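Long-range contact in 6-phosphogluconate dehydrogenase (Decarboxylating) (Geobacter metallireducens, PDB 4E21), which probably catalyses the NADP-dependent oxidative decarboxylation of 6-phosphogluconate, a step of the pentose phosphate pathway: residues 31-43 with 141-153. Numbering follows the deposited sequence.
Sequences GRMGADMVRRLRK and TSGGIFGLERGYC
Arg40 reaches from helix 32-43 to the short helix 147-150 and donates from NH1 to Leu148 O at 2.7 Å. The acceptor lies in the guanidinium plane, but NH1 stands above the carbonyl plane, not on a lone pair. A weak second bond runs from NH1 to Glu149 O at 3.4 Å. With CG anti to the backbone N (chi1 -179°) and the chain extended, the guanidinium comes to lie with one face against the Gly151 backbone. NE donates to Thr172 O and NH2 to Ala174 O. A leucine in its place would probably leave these carbonyls without their donor and the turn after helix 147-150 less firmly held.

Helix 32-43 follows the first strand of the Rossmann-type nucleotide-binding domain. Gly31, at its N-cap, and Gly34, in its first turn, belong to a probable GxGxxG motif. Residues 141-153 connect the antiparallel strands 135-142 and 153-157.

Leu148 sits as a knob among Asp36, Arg39, Arg40 and Lys43, its CD1 3.4 Å from Lys43 NZ and its CD2 by Asp36 OD1. The selenium of Met37, a selenomethionine here, sits above the Tyr152 ring, 5.1 Å from its centroid, a Met-aromatic contact. Met33 CE packs on Tyr152 CE2 at 3.8 Å.

One water joins both sides. It donates to Asp36 OD2 and to Gly144 O (2.6 Å), and is hydrogen-bonded to Tyr152 OH. Salt bridges hold the Asp36 carboxylate, from Arg32 NE to OD2 and, with a weak hydrogen bond, from Arg39 NH1 to OD1. Ile145 CG2 lies over the Arg32 guanidinium, 3.8 Å above its plane.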
ATOM      1  N   GLY B  31      -7.347   7.827  36.464  1.00 40.43           N
ATOM      2  CA  GLY B  31      -7.221   8.774  35.373  1.00 40.64           C
ATOM      3  C   GLY B  31      -8.590   9.070  34.782  1.00 39.65           C
ATOM      4  O   GLY B  31      -9.629   8.620  35.291  1.00 38.92           O
ATOM      5  N   ARG B  32      -8.592   9.818  33.689  1.00 40.27           N
ATOM      6  CA  ARG B  32      -9.839  10.291  33.103  1.00 41.30           C
ATOM      7  C   ARG B  32     -10.832   9.149  32.887  1.00 38.08           C
ATOM      8  O   ARG B  32     -12.007   9.254  33.263  1.00 39.83           O
ATOM      9  CB  ARG B  32      -9.554  11.050  31.796  1.00 41.20           C
ATOM     10  CG  ARG B  32     -10.787  11.552  31.065  1.00 41.88           C
ATOM     11  CD  ARG B  32     -11.649  12.461  31.939  1.00 44.81           C
ATOM     12  NE  ARG B  32     -12.926  12.750  31.280  1.00 45.16           N
ATOM     13  CZ  ARG B  32     -13.117  13.750  30.420  1.00 47.90           C
ATOM     14  NH1 ARG B  32     -12.112  14.574  30.132  1.00 46.84           N
ATOM     15  NH2 ARG B  32     -14.312  13.931  29.849  1.00 43.20           N
HETATM   16  N   MSE B  33     -10.362   8.060  32.289  1.00 37.46           N
HETATM   17  CA  MSE B  33     -11.240   6.939  31.958  1.00 36.93           C
HETATM   18  C   MSE B  33     -11.783   6.225  33.206  1.00 37.53           C
HETATM   19  O   MSE B  33     -12.990   5.961  33.303  1.00 35.30           O
HETATM   20  CB  MSE B  33     -10.528   5.955  31.027  1.00 39.59           C
HETATM   21  CG  MSE B  33     -10.280   6.486  29.609  1.00 34.63           C
HETATM   22 SE   MSE B  33     -11.967   6.768  28.708  0.53 41.09          SE
HETATM   23  CE  MSE B  33     -12.407   4.899  28.347  1.00 39.59           C
ATOM     24  N   GLY B  34     -10.900   5.932  34.162  1.00 35.44           N
ATOM     25  CA  GLY B  34     -11.306   5.266  35.397  1.00 36.21           C
ATOM     26  C   GLY B  34     -12.283   6.097  36.218  1.00 36.17           C
ATOM     27  O   GLY B  34     -13.318   5.595  36.682  1.00 33.39           O
ATOM     28  N   ALA B  35     -11.963   7.382  36.378  1.00 36.17           N
ATOM     29  CA  ALA B  35     -12.840   8.318  37.076  1.00 35.86           C
ATOM     30  C   ALA B  35     -14.234   8.399  36.425  1.00 36.87           C
ATOM     31  O   ALA B  35     -15.255   8.396  37.123  1.00 35.75           O
ATOM     32  CB  ALA B  35     -12.189   9.685  37.147  1.00 37.02           C
ATOM     33  N   ASP B  36     -14.263   8.449  35.092  1.00 34.35           N
ATOM     34  CA  ASP B  36     -15.509   8.568  34.333  1.00 36.13           C
ATOM     35  C   ASP B  36     -16.411   7.351  34.437  1.00 35.53           C
ATOM     36  O   ASP B  36     -17.638   7.474  34.477  1.00 35.42           O
ATOM     37  CB  ASP B  36     -15.214   8.844  32.850  1.00 38.02           C
ATOM     38  CG  ASP B  36     -15.000  10.310  32.572  1.00 40.29           C
ATOM     39  OD1 ASP B  36     -15.259  11.111  33.501  1.00 42.03           O
ATOM     40  OD2 ASP B  36     -14.586  10.657  31.441  1.00 39.36           O
HETATM   41  N   MSE B  37     -15.806   6.167  34.463  1.00 35.77           N
HETATM   42  CA  MSE B  37     -16.586   4.942  34.599  1.00 35.88           C
HETATM   43  C   MSE B  37     -17.146   4.840  36.008  1.00 35.43           C
HETATM   44  O   MSE B  37     -18.256   4.356  36.189  1.00 36.78           O
HETATM   45  CB  MSE B  37     -15.756   3.711  34.251  1.00 33.36           C
HETATM   46  CG  MSE B  37     -15.099   3.826  32.901  1.00 34.52           C
HETATM   47 SE   MSE B  37     -13.998   2.304  32.458  0.52 35.49          SE
HETATM   48  CE  MSE B  37     -15.364   1.138  31.723  1.00 32.51           C
ATOM     49  N   VAL B  38     -16.386   5.306  36.998  1.00 35.00           N
ATOM     50  CA  VAL B  38     -16.888   5.332  38.372  1.00 37.78           C
ATOM     51  C   VAL B  38     -18.062   6.301  38.443  1.00 37.55           C
ATOM     52  O   VAL B  38     -19.101   5.973  39.016  1.00 36.70           O
ATOM     53  CB  VAL B  38     -15.813   5.730  39.405  1.00 35.33           C
ATOM     54  CG1 VAL B  38     -16.464   6.046  40.727  1.00 39.46           C
ATOM     55  CG2 VAL B  38     -14.798   4.610  39.568  1.00 33.08           C
ATOM     56  N   ARG B  39     -17.910   7.478  37.826  1.00 35.84           N
ATOM     57  CA  ARG B  39     -18.994   8.461  37.849  1.00 35.74           C
ATOM     58  C   ARG B  39     -20.228   7.887  37.193  1.00 36.72           C
ATOM     59  O   ARG B  39     -21.334   8.038  37.701  1.00 38.35           O
ATOM     60  CB  ARG B  39     -18.590   9.768  37.186  1.00 35.44           C
ATOM     61  CG  ARG B  39     -17.531  10.529  37.938  1.00 37.55           C
ATOM     62  CD  ARG B  39     -17.090  11.745  37.156  1.00 40.60           C
ATOM     63  NE  ARG B  39     -15.926  12.376  37.763  1.00 41.60           N
ATOM     64  CZ  ARG B  39     -14.722  12.427  37.204  1.00 43.14           C
ATOM     65  NH1 ARG B  39     -14.516  11.895  36.007  1.00 43.03           N
ATOM     66  NH2 ARG B  39     -13.724  13.022  37.843  1.00 45.19           N
ATOM     67  N   ARG B  40     -20.036   7.194  36.075  1.00 37.93           N
ATOM     68  CA  ARG B  40     -21.162   6.578  35.383  1.00 38.09           C
ATOM     69  C   ARG B  40     -21.748   5.444  36.214  1.00 35.80           C
ATOM     70  O   ARG B  40     -22.963   5.328  36.356  1.00 37.58           O
ATOM     71  CB  ARG B  40     -20.770   6.091  33.977  1.00 35.74           C
ATOM     72  CG  ARG B  40     -21.943   5.473  33.215  1.00 33.22           C
ATOM     73  CD  ARG B  40     -21.665   5.343  31.741  1.00 31.93           C
ATOM     74  NE  ARG B  40     -22.792   4.777  31.001  1.00 31.24           N
ATOM     75  CZ  ARG B  40     -23.686   5.495  30.331  1.00 31.87           C
ATOM     76  NH1 ARG B  40     -23.596   6.819  30.319  1.00 32.26           N
ATOM     77  NH2 ARG B  40     -24.672   4.891  29.675  1.00 30.20           N
ATOM     78  N   LEU B  41     -20.869   4.602  36.745  1.00 36.64           N
ATOM     79  CA  LEU B  41     -21.254   3.496  37.629  1.00 37.57           C
ATOM     80  C   LEU B  41     -22.091   4.005  38.814  1.00 37.41           C
ATOM     81  O   LEU B  41     -23.190   3.507  39.066  1.00 37.40           O
ATOM     82  CB  LEU B  41     -19.993   2.815  38.160  1.00 36.35           C
ATOM     83  CG  LEU B  41     -19.497   1.449  37.686  1.00 36.85           C
ATOM     84  CD1 LEU B  41     -20.271   0.905  36.501  1.00 32.43           C
ATOM     85  CD2 LEU B  41     -17.986   1.498  37.430  1.00 33.44           C
ATOM     86  N   ARG B  42     -21.559   4.991  39.538  1.00 36.10           N
ATOM     87  CA  ARG B  42     -22.262   5.588  40.673  1.00 41.73           C
ATOM     88  C   ARG B  42     -23.626   6.120  40.242  1.00 43.47           C
ATOM     89  O   ARG B  42     -24.670   5.722  40.770  1.00 42.33           O
ATOM     90  CB  ARG B  42     -21.431   6.725  41.255  1.00 43.17           C
ATOM     91  CG  ARG B  42     -22.080   7.463  42.421  1.00 49.15           C
ATOM     92  CD  ARG B  42     -21.427   8.837  42.561  1.00 54.77           C
ATOM     93  NE  ARG B  42     -21.440   9.378  43.920  1.00 61.20           N
ATOM     94  CZ  ARG B  42     -20.899  10.552  44.251  1.00 61.43           C
ATOM     95  NH1 ARG B  42     -20.312  11.296  43.315  1.00 58.62           N
ATOM     96  NH2 ARG B  42     -20.945  10.994  45.509  1.00 59.34           N
ATOM     97  N   LYS B  43     -23.592   7.006  39.250  1.00 43.24           N
ATOM     98  CA  LYS B  43     -24.774   7.663  38.709  1.00 42.32           C
ATOM     99  C   LYS B  43     -25.809   6.647  38.248  1.00 41.25           C
ATOM    100  O   LYS B  43     -26.974   6.976  38.091  1.00 42.51           O
ATOM    101  CB  LYS B  43     -24.354   8.575  37.542  1.00 45.08           C
ATOM    102  CG  LYS B  43     -25.304   9.710  37.200  1.00 48.22           C
ATOM    103  CD  LYS B  43     -24.618  10.699  36.270  1.00 50.59           C
ATOM    104  CE  LYS B  43     -24.160   9.999  34.978  1.00 56.04           C
ATOM    105  NZ  LYS B  43     -23.292  10.834  34.077  1.00 52.86           N
ATOM    106  N   THR B 141     -12.509  -1.419  25.968  1.00 26.54           N
ATOM    107  CA  THR B 141     -13.538  -0.401  26.019  1.00 27.62           C
ATOM    108  C   THR B 141     -13.269   0.650  24.949  1.00 31.06           C
ATOM    109  O   THR B 141     -12.125   1.041  24.693  1.00 33.26           O
ATOM    110  CB  THR B 141     -13.708   0.206  27.447  1.00 32.33           C
ATOM    111  OG1 THR B 141     -13.187   1.533  27.491  1.00 35.94           O
ATOM    112  CG2 THR B 141     -13.017  -0.655  28.493  1.00 28.18           C
ATOM    113  N   SER B 142     -14.322   1.048  24.256  1.00 30.34           N
ATOM    114  CA  SER B 142     -14.185   2.084  23.256  1.00 28.06           C
ATOM    115  C   SER B 142     -15.143   3.208  23.625  1.00 30.80           C
ATOM    116  O   SER B 142     -16.123   2.988  24.345  1.00 30.37           O
ATOM    117  CB  SER B 142     -14.492   1.526  21.870  1.00 27.21           C
ATOM    118  OG  SER B 142     -14.687   2.593  20.945  1.00 33.01           O
ATOM    119  N   GLY B 143     -14.869   4.415  23.139  1.00 33.00           N
ATOM    120  CA  GLY B 143     -15.792   5.518  23.343  1.00 33.48           C
ATOM    121  C   GLY B 143     -15.161   6.684  24.078  1.00 33.99           C
ATOM    122  O   GLY B 143     -15.655   7.799  24.004  1.00 35.03           O
ATOM    123  N   GLY B 144     -14.070   6.423  24.791  1.00 34.41           N
ATOM    124  CA  GLY B 144     -13.276   7.480  25.399  1.00 35.54           C
ATOM    125  C   GLY B 144     -14.031   8.452  26.297  1.00 37.56           C
ATOM    126  O   GLY B 144     -14.804   8.045  27.164  1.00 34.08           O
ATOM    127  N   ILE B 145     -13.813   9.745  26.067  1.00 37.40           N
ATOM    128  CA  ILE B 145     -14.348  10.779  26.936  1.00 37.69           C
ATOM    129  C   ILE B 145     -15.863  10.867  26.811  1.00 38.16           C
ATOM    130  O   ILE B 145     -16.538  11.369  27.706  1.00 37.22           O
ATOM    131  CB  ILE B 145     -13.723  12.113  26.605  1.00 40.68           C
ATOM    132  CG1 ILE B 145     -13.815  12.357  25.106  1.00 38.90           C
ATOM    133  CG2 ILE B 145     -12.256  12.113  27.009  1.00 39.44           C
ATOM    134  CD1 ILE B 145     -13.535  13.780  24.728  1.00 39.09           C
ATOM    135  N   PHE B 146     -16.383  10.326  25.713  1.00 37.09           N
ATOM    136  CA  PHE B 146     -17.806  10.385  25.398  1.00 35.55           C
ATOM    137  C   PHE B 146     -18.612   9.325  26.124  1.00 34.72           C
ATOM    138  O   PHE B 146     -19.841   9.387  26.135  1.00 34.51           O
ATOM    139  CB  PHE B 146     -18.010  10.242  23.885  1.00 35.46           C
ATOM    140  CG  PHE B 146     -17.488  11.408  23.105  1.00 37.59           C
ATOM    141  CD1 PHE B 146     -16.180  11.421  22.647  1.00 36.96           C
ATOM    142  CD2 PHE B 146     -18.291  12.509  22.861  1.00 39.46           C
ATOM    143  CE1 PHE B 146     -15.690  12.496  21.952  1.00 34.06           C
ATOM    144  CE2 PHE B 146     -17.801  13.586  22.168  1.00 37.96           C
ATOM    145  CZ  PHE B 146     -16.492  13.574  21.712  1.00 36.56           C
ATOM    146  N   GLY B 147     -17.913   8.358  26.721  1.00 35.82           N
ATOM    147  CA  GLY B 147     -18.543   7.216  27.381  1.00 34.05           C
ATOM    148  C   GLY B 147     -19.344   7.576  28.622  1.00 33.99           C
ATOM    149  O   GLY B 147     -20.356   6.931  28.924  1.00 31.71           O
ATOM    150  N   LEU B 148     -18.900   8.617  29.330  1.00 33.66           N
ATOM    151  CA  LEU B 148     -19.554   9.046  30.566  1.00 36.59           C
ATOM    152  C   LEU B 148     -21.024   9.338  30.338  1.00 38.06           C
ATOM    153  O   LEU B 148     -21.899   8.746  30.979  1.00 38.23           O
ATOM    154  CB  LEU B 148     -18.857  10.269  31.171  1.00 37.90           C
ATOM    155  CG  LEU B 148     -19.574  10.922  32.359  1.00 40.11           C
ATOM    156  CD1 LEU B 148     -20.090   9.884  33.344  1.00 37.45           C
ATOM    157  CD2 LEU B 148     -18.686  11.946  33.070  1.00 39.83           C
ATOM    158  N   GLU B 149     -21.298  10.245  29.409  1.00 40.72           N
ATOM    159  CA  GLU B 149     -22.676  10.569  29.054  1.00 41.84           C
ATOM    160  C   GLU B 149     -23.299   9.565  28.080  1.00 38.98           C
ATOM    161  O   GLU B 149     -24.492   9.290  28.165  1.00 39.94           O
ATOM    162  CB  GLU B 149     -22.769  11.991  28.474  1.00 44.81           C
ATOM    163  CG  GLU B 149     -22.029  13.056  29.297  1.00 47.65           C
ATOM    164  CD  GLU B 149     -22.726  13.386  30.615  1.00 55.85           C
ATOM    165  OE1 GLU B 149     -23.974  13.227  30.677  1.00 55.34           O
ATOM    166  OE2 GLU B 149     -22.025  13.812  31.577  1.00 54.32           O
ATOM    167  N   ARG B 150     -22.513   9.009  27.162  1.00 36.45           N
ATOM    168  CA  ARG B 150     -23.116   8.179  26.113  1.00 37.81           C
ATOM    169  C   ARG B 150     -22.974   6.664  26.271  1.00 36.74           C
ATOM    170  O   ARG B 150     -23.572   5.900  25.506  1.00 37.42           O
ATOM    171  CB  ARG B 150     -22.639   8.624  24.734  1.00 39.79           C
ATOM    172  CG  ARG B 150     -23.089  10.039  24.398  1.00 43.48           C
ATOM    173  CD  ARG B 150     -22.641  10.478  23.018  1.00 47.12           C
ATOM    174  NE  ARG B 150     -22.543  11.934  22.942  1.00 54.17           N
ATOM    175  CZ  ARG B 150     -22.198  12.612  21.848  1.00 55.84           C
ATOM    176  NH1 ARG B 150     -21.916  11.962  20.724  1.00 54.17           N
ATOM    177  NH2 ARG B 150     -22.133  13.942  21.877  1.00 54.54           N
ATOM    178  N   GLY B 151     -22.210   6.213  27.258  1.00 31.94           N
ATOM    179  CA  GLY B 151     -21.976   4.783  27.377  1.00 33.43           C
ATOM    180  C   GLY B 151     -20.786   4.342  26.530  1.00 31.88           C
ATOM    181  O   GLY B 151     -20.472   4.951  25.510  1.00 33.15           O
ATOM    182  N   TYR B 152     -20.116   3.289  26.986  1.00 30.45           N
ATOM    183  CA  TYR B 152     -18.904   2.773  26.369  1.00 29.21           C
ATOM    184  C   TYR B 152     -19.283   1.513  25.629  1.00 29.43           C
ATOM    185  O   TYR B 152     -20.102   0.720  26.116  1.00 28.38           O
ATOM    186  CB  TYR B 152     -17.868   2.410  27.438  1.00 27.90           C
ATOM    187  CG  TYR B 152     -17.505   3.544  28.378  1.00 30.43           C
ATOM    188  CD1 TYR B 152     -18.217   3.753  29.555  1.00 29.20           C
ATOM    189  CD2 TYR B 152     -16.450   4.408  28.086  1.00 31.28           C
ATOM    190  CE1 TYR B 152     -17.891   4.795  30.416  1.00 30.29           C
ATOM    191  CE2 TYR B 152     -16.121   5.458  28.932  1.00 33.25           C
ATOM    192  CZ  TYR B 152     -16.845   5.647  30.102  1.00 33.05           C
ATOM    193  OH  TYR B 152     -16.515   6.683  30.957  1.00 32.19           O
ATOM    194  N   CYS B 153     -18.705   1.327  24.451  1.00 27.74           N
ATOM    195  CA  CYS B 153     -18.808   0.042  23.773  1.00 26.40           C
ATOM    196  C   CYS B 153     -17.825  -0.906  24.459  1.00 24.14           C
ATOM    197  O   CYS B 153     -16.668  -0.557  24.635  1.00 23.48           O
ATOM    198  CB  CYS B 153     -18.440   0.180  22.299  1.00 24.71           C
ATOM    199  SG  CYS B 153     -18.588  -1.380  21.443  1.00 26.19           S
TER
HETATM  200  O   HOH W   1     -15.660   9.018  29.467  1.00 32.22           O